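Telomerase reverse transcriptase (Takifugu rubripes, PDB 4LMO) serves, through the RNA-binding domain described here, as part of the catalytic subunit of telomerase, extending chromosome ends by copying an RNA template. Local coordinates at residues A[41-46]-A[78-83]; A[22-27]-A[50-55]; A[225-230]-A[234-239]; A[99-104]-A[113-118]. All coordinates share one frame; numbering follows the deposited sequence.

Interaction 1: residues A[41-46]-A[78-83]; sequences RDLIRI and QLLRQH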
loop_
_atom_site.group_PDB
_atom_site.type_symbol
_atom_site.label_atom_id
_atom_site.label_comp_id
_atom_site.label_asym_id
_atom_site.label_seq_id
_atom_site.Cartn_x
_atom_site.Cartn_y
_atom_site.Cartn_z
ATOM N N ARG A 41 2.853 -17.614 0.045
ATOM C CA ARG A 41 3.680 -18.028 -1.085
ATOM C C ARG A 41 3.408 -17.176 -2.333
ATOM O O ARG A 41 4.340 -16.802 -3.053
ATOM C CB ARG A 41 3.453 -19.524 -1.342
ATOM C CG ARG A 41 3.695 -20.033 -2.754
ATOM C CD ARG A 41 2.899 -21.311 -2.998
ATOM N NE ARG A 41 1.505 -21.042 -3.367
ATOM C CZ ARG A 41 0.472 -21.018 -2.522
ATOM N NH1 ARG A 41 -0.746 -20.760 -2.983
ATOM N NH2 ARG A 41 0.641 -21.250 -1.224
ATOM N N ASP A 42 2.133 -16.863 -2.567
ATOM C CA ASP A 42 1.729 -15.990 -3.670
ATOM C C ASP A 42 2.320 -14.589 -3.514
ATOM O O ASP A 42 2.822 -14.013 -4.483
ATOM C CB ASP A 42 0.200 -15.905 -3.776
ATOM C CG ASP A 42 -0.452 -17.252 -4.047
ATOM O OD1 ASP A 42 0.030 -17.999 -4.926
ATOM O OD2 ASP A 42 -1.463 -17.558 -3.383
ATOM N N LEU A 43 2.269 -14.055 -2.294
ATOM C CA LEU A 43 2.795 -12.720 -2.007
ATOM C C LEU A 43 4.303 -12.628 -2.220
ATOM O O LEU A 43 4.792 -11.647 -2.780
ATOM C CB LEU A 43 2.415 -12.254 -0.594
ATOM C CG LEU A 43 2.790 -10.808 -0.238
ATOM C CD1 LEU A 43 2.184 -9.808 -1.216
ATOM C CD2 LEU A 43 2.386 -10.472 1.187
ATOM N N ILE A 44 5.029 -13.653 -1.781
ATOM C CA ILE A 44 6.474 -13.744 -2.015
ATOM C C ILE A 44 6.798 -13.647 -3.512
ATOM O O ILE A 44 7.766 -12.993 -3.907
ATOM C CB ILE A 44 7.068 -15.023 -1.380
ATOM C CG1 ILE A 44 7.001 -14.915 0.148
ATOM C CG2 ILE A 44 8.500 -15.262 -1.850
ATOM C CD1 ILE A 44 7.345 -16.188 0.887
ATOM N N ARG A 45 5.960 -14.279 -4.332
ATOM C CA ARG A 45 6.063 -14.209 -5.789
ATOM C C ARG A 45 5.883 -12.787 -6.322
ATOM O O ARG A 45 6.663 -12.331 -7.159
ATOM C CB ARG A 45 5.027 -15.137 -6.432
ATOM C CG ARG A 45 5.367 -16.610 -6.320
ATOM C CD ARG A 45 6.292 -17.000 -7.455
ATOM N NE ARG A 45 7.189 -18.081 -7.089
ATOM C CZ ARG A 45 8.188 -18.515 -7.846
ATOM N NH1 ARG A 45 8.433 -17.962 -9.028
ATOM N NH2 ARG A 45 8.947 -19.508 -7.413
ATOM N N ILE A 46 4.853 -12.103 -5.826
ATOM C CA ILE A 46 4.549 -10.727 -6.212
ATOM C C ILE A 46 5.666 -9.766 -5.801
ATOM O O ILE A 46 6.018 -8.860 -6.554
ATOM C CB ILE A 46 3.198 -10.260 -5.612
ATOM C CG1 ILE A 46 2.056 -11.157 -6.105
ATOM C CG2 ILE A 46 2.920 -8.798 -5.953
ATOM C CD1 ILE A 46 0.772 -11.041 -5.308
ATOM N N GLN A 78 1.339 -14.528 7.585
ATOM C CA GLN A 78 0.954 -13.717 8.736
ATOM C C GLN A 78 0.539 -12.311 8.300
ATOM O O GLN A 78 -0.490 -11.798 8.747
ATOM C CB GLN A 78 2.110 -13.647 9.737
ATOM C CG GLN A 78 1.753 -13.039 11.086
ATOM C CD GLN A 78 2.971 -12.754 11.949
ATOM O OE1 GLN A 78 2.933 -11.889 12.825
ATOM N NE2 GLN A 78 4.061 -13.480 11.707
ATOM N N LEU A 79 1.345 -11.708 7.425
ATOM C CA LEU A 79 1.072 -10.383 6.866
ATOM C C LEU A 79 -0.302 -10.325 6.201
ATOM O O LEU A 79 -1.075 -9.396 6.438
ATOM C CB LEU A 79 2.171 -9.990 5.866
ATOM C CG LEU A 79 2.206 -8.579 5.261
ATOM C CD1 LEU A 79 3.605 -8.249 4.754
ATOM C CD2 LEU A 79 1.184 -8.409 4.143
ATOM N N LEU A 80 -0.595 -11.320 5.369
ATOM C CA LEU A 80 -1.876 -11.398 4.677
ATOM C C LEU A 80 -3.044 -11.615 5.636
ATOM O O LEU A 80 -4.140 -11.107 5.407
ATOM C CB LEU A 80 -1.851 -12.494 3.611
ATOM C CG LEU A 80 -1.073 -12.184 2.330
ATOM C CD1 LEU A 80 -0.903 -13.442 1.504
ATOM C CD2 LEU A 80 -1.765 -11.106 1.507
ATOM N N ARG A 81 -2.793 -12.360 6.709
ATOM C CA ARG A 81 -3.800 -12.636 7.729
ATOM C C ARG A 81 -4.135 -11.363 8.507
ATOM O O ARG A 81 -5.303 -11.099 8.814
ATOM C CB ARG A 81 -3.284 -13.715 8.677
ATOM C CG ARG A 81 -4.327 -14.705 9.167
ATOM C CD ARG A 81 -3.698 -16.086 9.308
ATOM N NE ARG A 81 -2.404 -16.018 9.991
ATOM C CZ ARG A 81 -1.332 -16.740 9.667
ATOM N NH1 ARG A 81 -1.375 -17.601 8.656
ATOM N NH2 ARG A 81 -0.208 -16.591 10.353
ATOM N N GLN A 82 -3.102 -10.579 8.810
ATOM C CA GLN A 82 -3.264 -9.306 9.505
ATOM C C GLN A 82 -3.925 -8.257 8.610
ATOM O O GLN A 82 -4.626 -7.372 9.101
ATOM C CB GLN A 82 -1.919 -8.800 10.032
ATOM C CG GLN A 82 -1.356 -9.621 11.185
ATOM C CD GLN A 82 -0.042 -9.081 11.725
ATOM O OE1 GLN A 82 0.260 -7.896 11.599
ATOM N NE2 GLN A 82 0.746 -9.956 12.338
ATOM N N HIS A 83 -3.699 -8.368 7.302
ATOM C CA HIS A 83 -4.364 -7.517 6.318
ATOM C C HIS A 83 -5.840 -7.801 6.235
ATOM O O HIS A 83 -6.651 -6.878 6.130
ATOM C CB HIS A 83 -3.729 -7.672 4.938
ATOM C CG HIS A 83 -4.641 -7.258 3.806
ATOM N ND1 HIS A 83 -5.010 -5.979 3.605
ATOM C CD2 HIS A 83 -5.275 -8.009 2.819
ATOM C CE1 HIS A 83 -5.829 -5.912 2.541
ATOM N NE2 HIS A 83 -5.991 -7.154 2.060
#
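Leu43 meets Leu79 and Leu80 in a small, buried helix-helix contact, a worked example of apolar packing in this mainly helical RNA-binding domain, between helix 40-48 and helix 73-85. Along 41-46, Asp42 precedes the contact residue; its OD2 accepts from Gln39 N and forms a salt bridge with Arg36. Leu43 follows and carries the contact. A chi1 of -174° carries its CG toward the partner helix, and chi2 near 57° turns the CD2 branch to it, where it stands 3.8 Å from CD2 of Leu79. These two side chains cross nearly at a right angle, with Val133 of helix 119-133 against Leu79. Ile44 then turns to Val73 and Phe76, earlier on helix 73-85, while the guanidinium of Arg45 points to Glu50 and Pro62 O. Leu80 instead runs past Leu43 in the opposite direction: its CG is 4.0 Å from Leu43 CD2, and its CD1 comes to 4.1 Å from Leu43 CB.

Interaction 2: residues A[22-27]-A[50-55]; sequences SFLLNR and EGVLYL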
loop_
_atom_site.group_PDB
_atom_site.type_symbol
_atom_site.label_atom_id
_atom_site.label_comp_id
_atom_site.label_asym_id
_atom_site.label_seq_id
_atom_site.Cartn_x
_atom_site.Cartn_y
_atom_site.Cartn_z
ATOM N N SER A 22 -10.347 -2.850 -4.801
ATOM C CA SER A 22 -9.348 -2.989 -5.863
ATOM C C SER A 22 -7.902 -2.839 -5.364
ATOM O O SER A 22 -6.974 -2.694 -6.166
ATOM C CB SER A 22 -9.636 -2.014 -7.011
ATOM O OG SER A 22 -9.648 -0.676 -6.556
ATOM N N PHE A 23 -7.718 -2.886 -4.046
ATOM C CA PHE A 23 -6.386 -2.848 -3.440
ATOM C C PHE A 23 -5.644 -4.163 -3.672
ATOM O O PHE A 23 -6.236 -5.241 -3.579
ATOM C CB PHE A 23 -6.489 -2.542 -1.940
ATOM C CG PHE A 23 -5.176 -2.597 -1.207
ATOM C CD1 PHE A 23 -4.164 -1.685 -1.484
ATOM C CD2 PHE A 23 -4.959 -3.552 -0.220
ATOM C CE1 PHE A 23 -2.958 -1.733 -0.802
ATOM C CE2 PHE A 23 -3.757 -3.601 0.470
ATOM C CZ PHE A 23 -2.754 -2.692 0.177
ATOM N N LEU A 24 -4.348 -4.053 -3.963
ATOM C CA LEU A 24 -3.488 -5.195 -4.299
ATOM C C LEU A 24 -3.737 -6.480 -3.494
ATOM O O LEU A 24 -3.915 -7.553 -4.074
ATOM C CB LEU A 24 -2.008 -4.791 -4.217
ATOM C CG LEU A 24 -0.920 -5.867 -4.349
ATOM C CD1 LEU A 24 -1.015 -6.648 -5.654
ATOM C CD2 LEU A 24 0.458 -5.236 -4.197
ATOM N N LEU A 25 -3.744 -6.367 -2.169
ATOM C CA LEU A 25 -3.850 -7.538 -1.299
ATOM C C LEU A 25 -5.261 -8.136 -1.237
ATOM O O LEU A 25 -5.456 -9.215 -0.676
ATOM C CB LEU A 25 -3.325 -7.222 0.108
ATOM C CG LEU A 25 -1.855 -6.824 0.296
ATOM C CD1 LEU A 25 -1.547 -6.642 1.775
ATOM C CD2 LEU A 25 -0.910 -7.845 -0.325
ATOM N N ASN A 26 -6.234 -7.433 -1.812
ATOM C CA ASN A 26 -7.602 -7.936 -1.916
ATOM C C ASN A 26 -7.880 -8.590 -3.266
ATOM O O ASN A 26 -8.966 -9.130 -3.488
ATOM C CB ASN A 26 -8.616 -6.817 -1.653
ATOM C CG ASN A 26 -8.702 -6.437 -0.186
ATOM O OD1 ASN A 26 -8.344 -7.218 0.695
ATOM N ND2 ASN A 26 -9.183 -5.232 0.082
ATOM N N ARG A 27 -6.899 -8.536 -4.164
ATOM C CA ARG A 27 -7.029 -9.147 -5.483
ATOM C C ARG A 27 -6.845 -10.656 -5.416
ATOM O O ARG A 27 -6.130 -11.171 -4.553
ATOM C CB ARG A 27 -6.043 -8.529 -6.478
ATOM C CG ARG A 27 -6.535 -7.231 -7.095
ATOM C CD ARG A 27 -5.407 -6.453 -7.749
ATOM N NE ARG A 27 -4.994 -7.013 -9.037
ATOM C CZ ARG A 27 -3.967 -6.562 -9.754
ATOM N NH1 ARG A 27 -3.235 -5.541 -9.314
ATOM N NH2 ARG A 27 -3.669 -7.133 -10.914
ATOM N N GLU A 50 7.941 -12.803 -9.861
ATOM C CA GLU A 50 7.225 -12.378 -11.070
ATOM C C GLU A 50 6.720 -10.935 -11.046
ATOM O O GLU A 50 6.634 -10.291 -12.094
ATOM C CB GLU A 50 6.057 -13.319 -11.382
ATOM C CG GLU A 50 6.459 -14.622 -12.056
ATOM C CD GLU A 50 6.799 -15.723 -11.070
ATOM O OE1 GLU A 50 6.862 -15.446 -9.856
ATOM O OE2 GLU A 50 7.007 -16.874 -11.507
ATOM N N GLY A 51 6.389 -10.434 -9.859
ATOM C CA GLY A 51 5.740 -9.133 -9.731
ATOM C C GLY A 51 4.233 -9.289 -9.652
ATOM O O GLY A 51 3.736 -10.397 -9.444
ATOM N N VAL A 52 3.507 -8.185 -9.830
ATOM C CA VAL A 52 2.038 -8.183 -9.734
ATOM C C VAL A 52 1.334 -9.077 -10.760
ATOM O O VAL A 52 0.246 -9.592 -10.491
ATOM C CB VAL A 52 1.434 -6.755 -9.800
ATOM C CG1 VAL A 52 1.703 -6.000 -8.509
ATOM C CG2 VAL A 52 1.959 -5.975 -10.997
ATOM N N LEU A 53 1.960 -9.270 -11.921
ATOM C CA LEU A 53 1.360 -10.043 -13.016
ATOM C C LEU A 53 1.312 -11.545 -12.734
ATOM O O LEU A 53 0.695 -12.308 -13.485
ATOM C CB LEU A 53 2.064 -9.754 -14.347
ATOM C CG LEU A 53 1.934 -8.323 -14.889
ATOM C CD1 LEU A 53 2.873 -8.094 -16.066
ATOM C CD2 LEU A 53 0.495 -8.002 -15.273
ATOM N N TYR A 54 1.961 -11.954 -11.645
ATOM C CA TYR A 54 1.848 -13.313 -11.133
ATOM C C TYR A 54 0.379 -13.668 -10.886
ATOM O O TYR A 54 -0.028 -14.814 -11.079
ATOM C CB TYR A 54 2.672 -13.466 -9.848
ATOM C CG TYR A 54 2.443 -14.766 -9.115
ATOM C CD1 TYR A 54 3.075 -15.942 -9.521
ATOM C CD2 TYR A 54 1.588 -14.822 -8.016
ATOM C CE1 TYR A 54 2.856 -17.138 -8.854
ATOM C CE2 TYR A 54 1.366 -16.011 -7.341
ATOM C CZ TYR A 54 2.002 -17.164 -7.762
ATOM O OH TYR A 54 1.777 -18.342 -7.090
ATOM N N LEU A 55 -0.405 -12.672 -10.474
ATOM C CA LEU A 55 -1.844 -12.829 -10.258
ATOM C C LEU A 55 -2.604 -13.138 -11.549
ATOM O O LEU A 55 -3.705 -13.693 -11.515
ATOM C CB LEU A 55 -2.428 -11.576 -9.591
ATOM C CG LEU A 55 -2.001 -11.273 -8.148
ATOM C CD1 LEU A 55 -2.472 -9.896 -7.703
ATOM C CD2 LEU A 55 -2.515 -12.341 -7.199
#
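Leu24 and Arg27 pack against Val52 and Leu55 in a partly buried, side-chain-only contact between two loops: one joins helix 6-15 to strand 29-30, the other follows helix 40-48. Each loop contains a short 3-10 turn, at 24-26 and around 52-55, which presents most of the residues that meet. Leu24 reaches across with one methyl, CD1, which is 4.0 Å from Val52 CG1 and 4.1 Å from Leu55 CD1. Its CG is anti to the backbone N (chi1 172°), a torsion that swings the branched end toward the facing loop although the side chain does not start out pointing there. Leu55 CD1 serves a second partner as well: it lies 4.0 Å from Arg27 CB. The Arg27 chain bends at chi3 (76°), turning the guanidinium so that the same methyl lies over one of its faces, toward the rim. Behind the contact, Trp207 of helix 191-220 touches Leu24, and Ile46 of helix 40-48 touches both Val52 and Leu55. Chemically, the two segments meet by van der Waals packing; between them Arg27 offers its aliphatic stem and a flat face, so the fit here probably rests on shape rather than charge.

Interaction 3: residues A[225-230]-A[234-239]; sequences ESMGQK and RFYRQE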
loop_
_atom_site.group_PDB
_atom_site.type_symbol
_atom_site.label_atom_id
_atom_site.label_comp_id
_atom_site.label_asym_id
_atom_site.label_seq_id
_atom_site.Cartn_x
_atom_site.Cartn_y
_atom_site.Cartn_z
ATOM N N GLU A 225 -5.505 18.674 -8.110
ATOM C CA GLU A 225 -4.551 19.791 -8.120
ATOM C C GLU A 225 -5.194 21.174 -8.024
ATOM O O GLU A 225 -4.521 22.189 -8.216
ATOM C CB GLU A 225 -3.658 19.721 -9.366
ATOM C CG GLU A 225 -4.417 19.778 -10.687
ATOM C CD GLU A 225 -3.519 19.643 -11.904
ATOM O OE1 GLU A 225 -2.295 19.433 -11.747
ATOM O OE2 GLU A 225 -4.047 19.743 -13.032
ATOM N N SER A 226 -6.488 21.213 -7.725
ATOM C CA SER A 226 -7.220 22.475 -7.644
ATOM C C SER A 226 -7.035 23.130 -6.252
ATOM O O SER A 226 -5.944 23.030 -5.686
ATOM C CB SER A 226 -8.680 22.247 -8.034
ATOM O OG SER A 226 -8.786 21.592 -9.285
ATOM N N MET A 227 -8.042 23.798 -5.679
ATOM C CA MET A 227 -9.399 23.933 -6.217
ATOM C C MET A 227 -9.701 25.311 -6.843
ATOM O O MET A 227 -10.131 25.370 -7.996
ATOM C CB MET A 227 -10.442 23.569 -5.147
ATOM C CG MET A 227 -10.525 22.087 -4.801
ATOM S SD MET A 227 -11.964 21.252 -5.503
ATOM C CE MET A 227 -11.294 20.488 -6.975
ATOM N N GLY A 228 -9.486 26.413 -6.117
ATOM C CA GLY A 228 -8.949 26.421 -4.754
ATOM C C GLY A 228 -7.492 26.837 -4.717
ATOM O O GLY A 228 -6.752 26.445 -3.812
ATOM N N GLN A 229 -7.092 27.621 -5.718
ATOM C CA GLN A 229 -5.761 28.249 -5.806
ATOM C C GLN A 229 -4.664 27.365 -6.404
ATOM O O GLN A 229 -4.771 26.136 -6.426
ATOM C CB GLN A 229 -5.310 28.845 -4.459
ATOM C CG GLN A 229 -6.244 29.903 -3.879
ATOM C CD GLN A 229 -6.488 31.071 -4.819
ATOM O OE1 GLN A 229 -5.555 31.617 -5.411
ATOM N NE2 GLN A 229 -7.748 31.467 -4.951
ATOM N N LYS A 230 -3.612 28.027 -6.882
ATOM C CA LYS A 230 -2.467 27.372 -7.506
ATOM C C LYS A 230 -1.173 27.730 -6.767
ATOM O O LYS A 230 -0.880 28.910 -6.566
ATOM C CB LYS A 230 -2.367 27.772 -8.984
ATOM C CG LYS A 230 -3.485 27.226 -9.861
ATOM C CD LYS A 230 -3.302 27.628 -11.315
ATOM C CE LYS A 230 -4.440 27.107 -12.177
ATOM N NZ LYS A 230 -4.294 27.511 -13.603
ATOM N N ARG A 234 -4.606 18.444 -2.939
ATOM C CA ARG A 234 -5.581 18.079 -1.913
ATOM C C ARG A 234 -5.970 16.604 -2.013
ATOM O O ARG A 234 -6.316 16.123 -3.093
ATOM C CB ARG A 234 -6.836 18.951 -2.025
ATOM C CG ARG A 234 -6.659 20.389 -1.560
ATOM C CD ARG A 234 -7.956 21.169 -1.702
ATOM N NE ARG A 234 -7.861 22.518 -1.143
ATOM C CZ ARG A 234 -8.873 23.384 -1.080
ATOM N NH1 ARG A 234 -10.074 23.055 -1.536
ATOM N NH2 ARG A 234 -8.682 24.585 -0.553
ATOM N N PHE A 235 -5.911 15.897 -0.886
ATOM C CA PHE A 235 -6.362 14.509 -0.804
ATOM C C PHE A 235 -7.773 14.435 -0.232
ATOM O O PHE A 235 -7.993 14.807 0.918
ATOM C CB PHE A 235 -5.444 13.687 0.104
ATOM C CG PHE A 235 -4.058 13.496 -0.431
ATOM C CD1 PHE A 235 -3.017 14.304 0.005
ATOM C CD2 PHE A 235 -3.785 12.487 -1.350
ATOM C CE1 PHE A 235 -1.729 14.123 -0.474
ATOM C CE2 PHE A 235 -2.501 12.301 -1.835
ATOM C CZ PHE A 235 -1.472 13.120 -1.396
ATOM N N TYR A 236 -8.720 13.947 -1.025
ATOM C CA TYR A 236 -10.066 13.689 -0.525
ATOM C C TYR A 236 -10.265 12.198 -0.290
ATOM O O TYR A 236 -9.910 11.385 -1.144
ATOM C CB TYR A 236 -11.126 14.189 -1.514
ATOM C CG TYR A 236 -11.267 15.692 -1.593
ATOM C CD1 TYR A 236 -12.200 16.368 -0.808
ATOM C CD2 TYR A 236 -10.476 16.438 -2.468
ATOM C CE1 TYR A 236 -12.333 17.748 -0.885
ATOM C CE2 TYR A 236 -10.601 17.814 -2.551
ATOM C CZ TYR A 236 -11.529 18.464 -1.761
ATOM O OH TYR A 236 -11.648 19.831 -1.850
ATOM N N ARG A 237 -10.827 11.841 0.861
ATOM C CA ARG A 237 -11.349 10.490 1.067
ATOM C C ARG A 237 -12.256 10.192 -0.122
ATOM O O ARG A 237 -13.093 11.028 -0.484
ATOM C CB ARG A 237 -12.156 10.407 2.361
ATOM C CG ARG A 237 -11.352 10.522 3.650
ATOM C CD ARG A 237 -10.882 9.170 4.165
ATOM N NE ARG A 237 -11.976 8.205 4.276
ATOM C CZ ARG A 237 -12.631 7.916 5.396
ATOM N NH1 ARG A 237 -12.315 8.506 6.542
ATOM N NH2 ARG A 237 -13.609 7.020 5.370
ATOM N N GLN A 238 -12.089 9.023 -0.736
ATOM C CA GLN A 238 -12.790 8.723 -1.988
ATOM C C GLN A 238 -14.317 8.838 -1.864
ATOM O O GLN A 238 -14.998 9.126 -2.847
ATOM C CB GLN A 238 -12.359 7.364 -2.573
ATOM C CG GLN A 238 -13.408 6.259 -2.542
ATOM C CD GLN A 238 -13.278 5.347 -1.343
ATOM O OE1 GLN A 238 -12.189 5.178 -0.791
ATOM N NE2 GLN A 238 -14.388 4.739 -0.940
ATOM N N GLU A 239 -14.833 8.630 -0.652
ATOM C CA GLU A 239 -16.261 8.789 -0.363
ATOM C C GLU A 239 -16.704 10.241 -0.535
ATOM O O GLU A 239 -17.763 10.506 -1.108
ATOM C CB GLU A 239 -16.598 8.316 1.056
ATOM C CG GLU A 239 -16.362 6.834 1.319
ATOM C CD GLU A 239 -14.973 6.535 1.857
ATOM O OE1 GLU A 239 -14.037 7.334 1.616
ATOM O OE2 GLU A 239 -14.816 5.490 2.525
#
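Arg234 and Met227 bury the most surface here, with Tyr236 third, where the loop of a beta-hairpin folds back over its second strand. Arg234 runs out fully extended from CG to NE (chi2 -180°, chi3 174°), an extension that brings its guanidinium alongside the loop. There NH1 is 3.4 Å from Met227 CG and 3.7 Å from Met227 CB, the methylene approaching obliquely, while Gly228 O lies over one face of the group, 4.2 Å from Arg234 NH2. These are contacts of proximity, without a directed bond. The Met227 chain bends at chi2 and chi3 and passes the end of Tyr236, whose OH is 3.9 Å from both CG and SD of Met227. That hydroxyl has its polar partner in the adjoining loop, hydrogen-bonding Leu113 O. The model carries cis peptides before Met227 and before Gly228; with Gln229 and Lys230 poorly ordered, the finer shape of this loop is doubtful. Strand 234-237 pairs antiparallel with strand 221-224, which continues from the long helix 191-220. On the other flank Phe235 shares backbone bonding with Cys117, and at the far end of the strand Arg237 is the N-cap residue of helix 238-251.

Interaction 4: residues A[99-104]-A[113-118]; sequences VGIKDA and LPQHCG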
loop_
_atom_site.group_PDB
_atom_site.type_symbol
_atom_site.label_atom_id
_atom_site.label_comp_id
_atom_site.label_asym_id
_atom_site.label_seq_id
_atom_site.Cartn_x
_atom_site.Cartn_y
_atom_site.Cartn_z
ATOM N N VAL A 99 -17.449 13.620 7.406
ATOM C CA VAL A 99 -18.353 14.559 8.065
ATOM C C VAL A 99 -19.653 14.648 7.270
ATOM O O VAL A 99 -19.721 15.335 6.248
ATOM C CB VAL A 99 -17.728 15.967 8.227
ATOM C CG1 VAL A 99 -18.624 16.858 9.076
ATOM C CG2 VAL A 99 -16.337 15.884 8.840
ATOM N N GLY A 100 -20.668 13.930 7.744
ATOM C CA GLY A 100 -22.002 13.940 7.145
ATOM C C GLY A 100 -22.062 13.600 5.666
ATOM O O GLY A 100 -22.651 14.346 4.881
ATOM N N ILE A 101 -21.452 12.479 5.281
ATOM C CA ILE A 101 -21.500 12.032 3.884
ATOM C C ILE A 101 -22.678 11.088 3.620
ATOM O O ILE A 101 -23.328 11.181 2.577
ATOM C CB ILE A 101 -20.155 11.430 3.377
ATOM C CG1 ILE A 101 -19.869 10.045 3.976
ATOM C CG2 ILE A 101 -18.999 12.395 3.603
ATOM C CD1 ILE A 101 -20.171 8.889 3.041
ATOM N N LYS A 102 -22.947 10.192 4.569
ATOM C CA LYS A 102 -24.059 9.250 4.451
ATOM C C LYS A 102 -25.353 9.867 4.986
ATOM O O LYS A 102 -26.448 9.368 4.717
ATOM C CB LYS A 102 -23.741 7.941 5.181
ATOM C CG LYS A 102 -24.456 6.722 4.609
ATOM C CD LYS A 102 -24.371 5.516 5.534
ATOM C CE LYS A 102 -23.031 4.804 5.431
ATOM N NZ LYS A 102 -22.963 3.629 6.344
ATOM N N ASP A 103 -25.211 10.955 5.741
ATOM C CA ASP A 103 -26.348 11.701 6.275
ATOM C C ASP A 103 -26.576 13.007 5.513
ATOM O O ASP A 103 -27.421 13.817 5.905
ATOM C CB ASP A 103 -26.141 12.000 7.765
ATOM C CG ASP A 103 -26.163 10.748 8.629
ATOM O OD1 ASP A 103 -27.051 9.888 8.433
ATOM O OD2 ASP A 103 -25.294 10.634 9.520
ATOM N N ALA A 104 -25.825 13.192 4.425
ATOM C CA ALA A 104 -25.840 14.422 3.620
ATOM C C ALA A 104 -27.200 15.119 3.568
ATOM O O ALA A 104 -27.293 16.325 3.811
ATOM C CB ALA A 104 -25.331 14.139 2.211
ATOM N N LEU A 113 -16.237 20.743 -0.042
ATOM C CA LEU A 113 -14.950 21.206 -0.576
ATOM C C LEU A 113 -13.835 21.344 0.479
ATOM O O LEU A 113 -12.694 20.965 0.210
ATOM C CB LEU A 113 -15.110 22.503 -1.384
ATOM C CG LEU A 113 -15.895 22.452 -2.703
ATOM C CD1 LEU A 113 -16.156 23.856 -3.221
ATOM C CD2 LEU A 113 -15.184 21.624 -3.765
ATOM N N PRO A 114 -14.153 21.874 1.682
ATOM C CA PRO A 114 -13.109 21.953 2.713
ATOM C C PRO A 114 -12.765 20.609 3.363
ATOM O O PRO A 114 -11.770 20.519 4.085
ATOM C CB PRO A 114 -13.722 22.884 3.772
ATOM C CG PRO A 114 -14.891 23.537 3.114
ATOM C CD PRO A 114 -15.395 22.526 2.136
ATOM N N GLN A 115 -13.578 19.582 3.116
ATOM C CA GLN A 115 -13.394 18.286 3.770
ATOM C C GLN A 115 -12.372 17.399 3.055
ATOM O O GLN A 115 -12.717 16.355 2.493
ATOM C CB GLN A 115 -14.731 17.557 3.936
ATOM C CG GLN A 115 -14.708 16.489 5.019
ATOM C CD GLN A 115 -15.908 15.567 4.973
ATOM O OE1 GLN A 115 -17.051 16.011 4.845
ATOM N NE2 GLN A 115 -15.652 14.272 5.087
ATOM N N HIS A 116 -11.115 17.828 3.084
ATOM C CA HIS A 116 -10.010 17.047 2.536
ATOM C C HIS A 116 -9.017 16.705 3.616
ATOM O O HIS A 116 -9.036 17.299 4.695
ATOM C CB HIS A 116 -9.339 17.791 1.382
ATOM C CG HIS A 116 -8.920 19.202 1.720
ATOM N ND1 HIS A 116 -7.653 19.527 2.024
ATOM C CD2 HIS A 116 -9.657 20.380 1.796
ATOM C CE1 HIS A 116 -7.577 20.845 2.280
ATOM N NE2 HIS A 116 -8.805 21.365 2.142
ATOM N N CYS A 117 -8.151 15.736 3.341
ATOM C CA CYS A 117 -7.148 15.295 4.305
ATOM C C CYS A 117 -5.764 15.825 3.956
ATOM O O CYS A 117 -5.282 15.632 2.839
ATOM C CB CYS A 117 -7.112 13.768 4.377
ATOM S SG CYS A 117 -8.715 13.007 4.722
ATOM N N GLY A 118 -5.130 16.495 4.915
ATOM C CA GLY A 118 -3.748 16.938 4.759
ATOM C C GLY A 118 -2.806 15.750 4.723
ATOM O O GLY A 118 -3.104 14.700 5.297
#
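Gln115 extends its side chain from one surface loop to Val99 in another, across helix 109-112 in sequence. From CB the chain leaves with CG anti to the backbone N (chi1 -159°) and stays stretched (chi2 -167°), the shape that lets it reach from one loop to the other. CG comes 4.2 Å from Val99 CG2; CD, one step on, lies 3.7 Å from Val99 CB. The amide at the tip rests beside the Val99 backbone, near both its N and its O. Ile101 CG2 borders the same amide, and Val240 of helix 238-251 also touches Gln115. With an alanine here, the Val99 backbone would probably lose its polar neighbour and a gap would open between the loops. Two residues on, Cys117 forms a disulfide with Cys96, so the two loops are also covalently joined near this contact. The backbone around Gln115 is an inverse gamma turn, with Gln115 at its centre.

The four contacts form two pairs. Interactions 1 and 2 have centres 10 Å apart and interleave along the chain, in the order 22-27, 41-46, 50-55, 78-83. Interaction 1 joins helices 40-48 and 73-85, and loop 50-55 follows the first of these; probable hydrogen bonds, His83 NE2 to Asn26 OD1 (2.7 Å) and Asp42 OD1 to Tyr54 OH (2.8 Å), tie the pair together. Between 50-55 and 78-83 falls region 65-70, thought by similarity to contact template RNA. Interactions 4 and 3 follow in sequence, centres 12 Å apart, round the 221-224/234-237 hairpin, with loop 113-118 beside strand 234-237. Interaction 3 lies about 33 Å, centre to centre, from interaction 1, and the two do not touch.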